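Side-chain contacts in Rho guanyl nucleotide exchange factor (Rom2), putative (PDB 5O51), which probably belongs to a guanine-nucleotide exchange factor for Rho GTPases, of which this chain is the CNH domain, a seven-bladed beta-propeller: residues A[14-19]-A[34-39]; A[19-24]-A[320-325]. One frame throughout, in Å; residues are numbered along the deposited sequence.

The chain starts with strand 8-12, the outermost strand of a blade whose other three strands, 307-312, 317-323 and 327-333, come from the C-terminal end. It then runs through the loop that holds 14-19 and enters strand 22-28 of the next blade. Interaction 1 closes a short loop, with 14 residues between its segments: the linker packs on strand 33-38. Interaction 2 spans almost the whole propeller, with 295 residues between 19-24 and 320-325. The two share Ala-19 and their segments alternate along the chain, so they cross. Their centres are about 7 Å apart. Together they join the ring-closing blade to the blade that begins with strand 22-28.

Interaction 1: A[14-19]-A[34-39]; sequences NFFTSA and LVYGTD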
loop_
_atom_site.group_PDB
_atom_site.type_symbol
_atom_site.label_atom_id
_atom_site.label_comp_id
_atom_site.label_asym_id
_atom_site.label_seq_id
_atom_site.Cartn_x
_atom_site.Cartn_y
_atom_site.Cartn_z
ATOM N N ASN A 14 -23.335 -4.705 -0.925
ATOM C CA ASN A 14 -24.275 -5.844 -0.700
ATOM C C ASN A 14 -23.660 -7.169 -0.330
ATOM O O ASN A 14 -24.294 -7.934 0.372
ATOM C CB ASN A 14 -25.151 -6.063 -1.926
ATOM C CG ASN A 14 -26.181 -4.969 -2.096
ATOM O OD1 ASN A 14 -26.219 -4.311 -3.137
ATOM N ND2 ASN A 14 -27.030 -4.771 -1.084
ATOM N N PHE A 15 -22.419 -7.423 -0.778
ATOM C CA PHE A 15 -21.886 -8.755 -0.827
ATOM C C PHE A 15 -20.998 -9.086 0.381
ATOM O O PHE A 15 -21.064 -10.198 0.882
ATOM C CB PHE A 15 -21.145 -8.934 -2.142
ATOM C CG PHE A 15 -20.598 -10.353 -2.380
ATOM C CD1 PHE A 15 -21.415 -11.369 -2.843
ATOM C CD2 PHE A 15 -19.253 -10.637 -2.180
ATOM C CE1 PHE A 15 -20.899 -12.652 -3.085
ATOM C CE2 PHE A 15 -18.758 -11.920 -2.409
ATOM C CZ PHE A 15 -19.581 -12.910 -2.878
ATOM N N PHE A 16 -20.150 -8.151 0.824
ATOM C CA PHE A 16 -19.172 -8.412 1.913
ATOM C C PHE A 16 -19.844 -7.906 3.192
ATOM O O PHE A 16 -20.598 -6.892 3.161
ATOM C CB PHE A 16 -17.833 -7.696 1.643
ATOM C CG PHE A 16 -17.103 -8.218 0.450
ATOM C CD1 PHE A 16 -16.417 -9.434 0.502
ATOM C CD2 PHE A 16 -17.098 -7.491 -0.772
ATOM C CE1 PHE A 16 -15.777 -9.942 -0.654
ATOM C CE2 PHE A 16 -16.465 -7.976 -1.884
ATOM C CZ PHE A 16 -15.781 -9.186 -1.842
ATOM N N THR A 17 -19.612 -8.607 4.293
ATOM C CA THR A 17 -20.362 -8.407 5.544
ATOM C C THR A 17 -19.425 -8.565 6.681
ATOM O O THR A 17 -18.227 -8.926 6.512
ATOM C CB THR A 17 -21.623 -9.346 5.746
ATOM O OG1 THR A 17 -21.260 -10.679 6.103
ATOM C CG2 THR A 17 -22.540 -9.410 4.525
ATOM N N SER A 18 -19.983 -8.319 7.874
ATOM C CA SER A 18 -19.312 -8.633 9.122
ATOM C C SER A 18 -18.802 -10.105 9.179
ATOM O O SER A 18 -17.854 -10.398 9.880
ATOM C CB SER A 18 -20.230 -8.320 10.348
ATOM O OG SER A 18 -21.490 -9.020 10.261
ATOM N N ALA A 19 -19.399 -11.035 8.437
ATOM C CA ALA A 19 -18.797 -12.404 8.403
ATOM C C ALA A 19 -17.339 -12.411 7.870
ATOM O O ALA A 19 -16.511 -13.186 8.331
ATOM C CB ALA A 19 -19.681 -13.400 7.613
ATOM N N LEU A 34 -11.859 -5.942 -10.469
ATOM C CA LEU A 34 -11.337 -5.811 -9.101
ATOM C C LEU A 34 -11.140 -7.167 -8.471
ATOM O O LEU A 34 -12.072 -7.987 -8.451
ATOM C CB LEU A 34 -12.359 -5.066 -8.250
ATOM C CG LEU A 34 -12.693 -3.668 -8.728
ATOM C CD1 LEU A 34 -13.802 -3.080 -7.853
ATOM C CD2 LEU A 34 -11.466 -2.780 -8.773
ATOM N N VAL A 35 -9.966 -7.401 -7.897
ATOM C CA VAL A 35 -9.690 -8.624 -7.190
ATOM C C VAL A 35 -9.579 -8.340 -5.657
ATOM O O VAL A 35 -8.726 -7.532 -5.202
ATOM C CB VAL A 35 -8.387 -9.245 -7.733
ATOM C CG1 VAL A 35 -7.998 -10.512 -6.979
ATOM C CG2 VAL A 35 -8.507 -9.513 -9.254
ATOM N N TYR A 36 -10.402 -9.036 -4.871
ATOM C CA TYR A 36 -10.585 -8.841 -3.403
ATOM C C TYR A 36 -9.970 -9.971 -2.614
ATOM O O TYR A 36 -10.213 -11.161 -2.926
ATOM C CB TYR A 36 -12.081 -8.852 -2.994
ATOM C CG TYR A 36 -13.002 -7.866 -3.721
ATOM C CD1 TYR A 36 -13.165 -6.565 -3.291
ATOM C CD2 TYR A 36 -13.636 -8.224 -4.877
ATOM C CE1 TYR A 36 -14.061 -5.699 -3.939
ATOM C CE2 TYR A 36 -14.482 -7.361 -5.574
ATOM C CZ TYR A 36 -14.701 -6.103 -5.116
ATOM O OH TYR A 36 -15.539 -5.282 -5.862
ATOM N N GLY A 37 -9.230 -9.629 -1.550
ATOM C CA GLY A 37 -8.697 -10.641 -0.582
ATOM C C GLY A 37 -9.428 -10.503 0.769
ATOM O O GLY A 37 -9.632 -9.394 1.299
ATOM N N THR A 38 -9.913 -11.629 1.268
ATOM C CA THR A 38 -10.563 -11.714 2.603
ATOM C C THR A 38 -9.966 -12.831 3.474
ATOM O O THR A 38 -9.042 -13.577 3.058
ATOM C CB THR A 38 -12.009 -12.049 2.394
ATOM O OG1 THR A 38 -12.088 -13.466 2.044
ATOM C CG2 THR A 38 -12.629 -11.187 1.251
ATOM N N ASP A 39 -10.505 -12.962 4.672
ATOM C CA ASP A 39 -10.142 -14.065 5.610
ATOM C C ASP A 39 -10.446 -15.490 5.086
ATOM O O ASP A 39 -9.722 -16.376 5.392
ATOM C CB ASP A 39 -10.736 -13.792 7.013
ATOM C CG ASP A 39 -9.915 -12.826 7.785
ATOM O OD1 ASP A 39 -8.775 -12.515 7.342
ATOM O OD2 ASP A 39 -10.382 -12.348 8.834
#
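Phe-16 meets Tyr-36 in an edge-to-face aromatic pair, and Thr-38 flanks the same phenylalanine. All three residues are buried. Phe-16 comes from the loop between strands 8-12 and 22-28. Its CG stands beside the backbone N and anti to the carbonyl carbon (chi1 -66°), which sets the ring against strand 33-38. The far edge of the ring does the touching. CZ of Phe-16 lies 3.6 Å from CG of Tyr-36, and CE2 of Phe-16 sits over the middle of the tyrosine ring, 3.7 Å above its plane. The two planes are tilted by 50°, so the T-shape is a slanted one. The ring centroids are 4.9 Å apart. The contact is carried by carbon alone, and the tyrosine hydroxyl bonds elsewhere, to Ser-45 OG.

Thr-38 adds a methyl group. Its CG2 is 3.9 Å from CE1 of Phe-16, and the two side chains cross at about a right angle. With chi1 at 75°, the threonine puts CG2 against the ring and leaves OG1 to polar partners, among them Gly-41 O and Asn-20 OD1. One side chain thus serves both the apolar contact and the turn after the strand. On the loop side, CD2 of Phe-15 rests over one face of the Phe-16 ring, 3.7 Å above the plane.

The contact lies where two propeller blades meet. Phe-16 also touches Val-22 of strand 22-28, and Tyr-36 packs on Leu-25 of the same strand. Thr-38 touches Phe-43 of strand 41-46 in its own blade. The link to the ring-closing blade is made by Phe-16 on Asp-328 and Tyr-36 on Val-330, both of strand 327-333.

Interaction 2: A[19-24]-A[320-325]; sequences ANRVNC and AYEDEG
This is a surface salt bridge between neighbouring blades of the beta-propeller, made by stacking of Arg-21 and Glu-322. Arg-21 comes from the segment where the loop after strand 8-12 runs into strand 22-28, the first strand of its blade. Glu-322 is near the end of strand 317-323, in the blade that closes the ring. The two side chains cross at about a right angle. The guanidinium and carboxylate planes are only 22° apart, and the glutamate lies over one guanidinium face. Its CG sits 3.3 Å above that plane, over the centre. OE2 lies well out of the guanidinium plane and no N-H points at it, so the attraction is one of charge and packing.

An extended chain from CG to NE carries the guanidinium across to the neighbouring blade. There NH1 forms a salt bridge with Asp-328 OD1 and a hydrogen bond with Glu-327 O. These bonds help fix the group while the glutamate lies on its face. Glu-322 OE2 is in turn hydrogen-bonded to Asn-306 ND2. The nearby guanidinium would probably favour the ionised form of Glu-322. Asp-328 OD2 also accepts from Val-22 N, which ties the same junction at the backbone. The nearest approach of the pair is Arg-21 NE to Glu-322 OE2, at 3.3 Å.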
loop_
_atom_site.group_PDB
_atom_site.type_symbol
_atom_site.label_atom_id
_atom_site.label_comp_id
_atom_site.label_asym_id
_atom_site.label_seq_id
_atom_site.Cartn_x
_atom_site.Cartn_y
_atom_site.Cartn_z
ATOM N N ALA A 19 -19.399 -11.035 8.437
ATOM C CA ALA A 19 -18.797 -12.404 8.403
ATOM C C ALA A 19 -17.339 -12.411 7.870
ATOM O O ALA A 19 -16.511 -13.186 8.331
ATOM C CB ALA A 19 -19.681 -13.400 7.613
ATOM N N ASN A 20 -17.032 -11.562 6.878
ATOM C CA ASN A 20 -15.825 -11.824 6.082
ATOM C C ASN A 20 -15.586 -10.513 5.291
ATOM O O ASN A 20 -16.045 -10.350 4.157
ATOM C CB ASN A 20 -16.048 -13.115 5.222
ATOM C CG ASN A 20 -14.910 -13.422 4.287
ATOM O OD1 ASN A 20 -15.066 -13.402 3.046
ATOM N ND2 ASN A 20 -13.759 -13.705 4.844
ATOM N N ARG A 21 -14.932 -9.577 5.969
ATOM C CA ARG A 21 -14.697 -8.223 5.443
ATOM C C ARG A 21 -13.627 -8.223 4.336
ATOM O O ARG A 21 -12.746 -9.152 4.255
ATOM C CB ARG A 21 -14.253 -7.296 6.632
ATOM C CG ARG A 21 -15.380 -7.090 7.677
ATOM C CD ARG A 21 -15.183 -5.873 8.633
ATOM N NE ARG A 21 -16.315 -5.799 9.592
ATOM C CZ ARG A 21 -17.557 -5.314 9.342
ATOM N NH1 ARG A 21 -17.916 -4.738 8.172
ATOM N NH2 ARG A 21 -18.468 -5.367 10.290
ATOM N N VAL A 22 -13.595 -7.148 3.573
ATOM C CA VAL A 22 -12.502 -6.919 2.610
ATOM C C VAL A 22 -11.197 -6.509 3.311
ATOM O O VAL A 22 -11.110 -5.430 3.901
ATOM C CB VAL A 22 -12.927 -5.849 1.567
ATOM C CG1 VAL A 22 -11.815 -5.554 0.585
ATOM C CG2 VAL A 22 -14.135 -6.342 0.783
ATOM N N ASN A 23 -10.149 -7.326 3.224
ATOM C CA ASN A 23 -8.896 -6.946 3.813
ATOM C C ASN A 23 -8.018 -6.103 2.833
ATOM O O ASN A 23 -7.208 -5.263 3.273
ATOM C CB ASN A 23 -8.051 -8.168 4.201
ATOM C CG ASN A 23 -8.669 -9.059 5.318
ATOM O OD1 ASN A 23 -9.407 -8.620 6.129
ATOM N ND2 ASN A 23 -8.331 -10.345 5.304
ATOM N N CYS A 24 -8.069 -6.451 1.537
ATOM C CA CYS A 24 -7.200 -5.866 0.486
ATOM C C CYS A 24 -7.821 -6.002 -0.877
ATOM O O CYS A 24 -8.835 -6.703 -1.041
ATOM C CB CYS A 24 -5.820 -6.520 0.499
ATOM S SG CYS A 24 -5.817 -8.319 0.372
ATOM N N ALA A 320 -12.503 0.917 1.872
ATOM C CA ALA A 320 -13.609 0.247 2.549
ATOM C C ALA A 320 -13.943 0.827 3.917
ATOM O O ALA A 320 -13.064 1.351 4.589
ATOM C CB ALA A 320 -13.305 -1.262 2.684
ATOM N N TYR A 321 -15.188 0.676 4.327
ATOM C CA TYR A 321 -15.655 1.095 5.650
ATOM C C TYR A 321 -16.831 0.217 6.115
ATOM O O TYR A 321 -17.567 -0.345 5.275
ATOM C CB TYR A 321 -15.993 2.601 5.650
ATOM C CG TYR A 321 -17.170 2.998 4.755
ATOM C CD1 TYR A 321 -16.949 3.389 3.468
ATOM C CD2 TYR A 321 -18.481 3.023 5.217
ATOM C CE1 TYR A 321 -17.967 3.755 2.641
ATOM C CE2 TYR A 321 -19.537 3.369 4.370
ATOM C CZ TYR A 321 -19.249 3.721 3.078
ATOM O OH TYR A 321 -20.192 4.115 2.148
ATOM N N GLU A 322 -17.009 0.094 7.437
ATOM C CA GLU A 322 -18.174 -0.620 8.042
ATOM C C GLU A 322 -19.358 0.315 8.116
ATOM O O GLU A 322 -19.229 1.457 8.517
ATOM C CB GLU A 322 -17.950 -1.009 9.501
ATOM C CG GLU A 322 -16.856 -1.974 9.755
ATOM C CD GLU A 322 -16.679 -2.385 11.224
ATOM O OE1 GLU A 322 -17.481 -1.937 12.116
ATOM O OE2 GLU A 322 -15.694 -3.155 11.454
ATOM N N ASP A 323 -20.531 -0.192 7.828
ATOM C CA ASP A 323 -21.761 0.557 7.969
ATOM C C ASP A 323 -22.741 -0.297 8.789
ATOM O O ASP A 323 -22.472 -1.486 9.021
ATOM C CB ASP A 323 -22.291 0.835 6.580
ATOM C CG ASP A 323 -22.989 2.150 6.473
ATOM O OD1 ASP A 323 -23.347 2.740 7.532
ATOM O OD2 ASP A 323 -23.193 2.563 5.318
ATOM N N GLU A 324 -23.866 0.242 9.242
ATOM C CA GLU A 324 -24.714 -0.603 10.123
ATOM C C GLU A 324 -25.609 -1.595 9.311
ATOM O O GLU A 324 -25.707 -1.497 8.093
ATOM C CB GLU A 324 -25.579 0.292 10.982
ATOM C CG GLU A 324 -26.854 0.726 10.266
ATOM C CD GLU A 324 -27.649 1.787 11.022
ATOM O OE1 GLU A 324 -26.998 2.737 11.553
ATOM O OE2 GLU A 324 -28.923 1.668 11.062
ATOM N N GLY A 325 -26.113 -2.674 9.898
ATOM C CA GLY A 325 -25.287 -3.688 10.444
ATOM C C GLY A 325 -25.365 -4.996 9.629
ATOM O O GLY A 325 -26.333 -5.306 8.950
#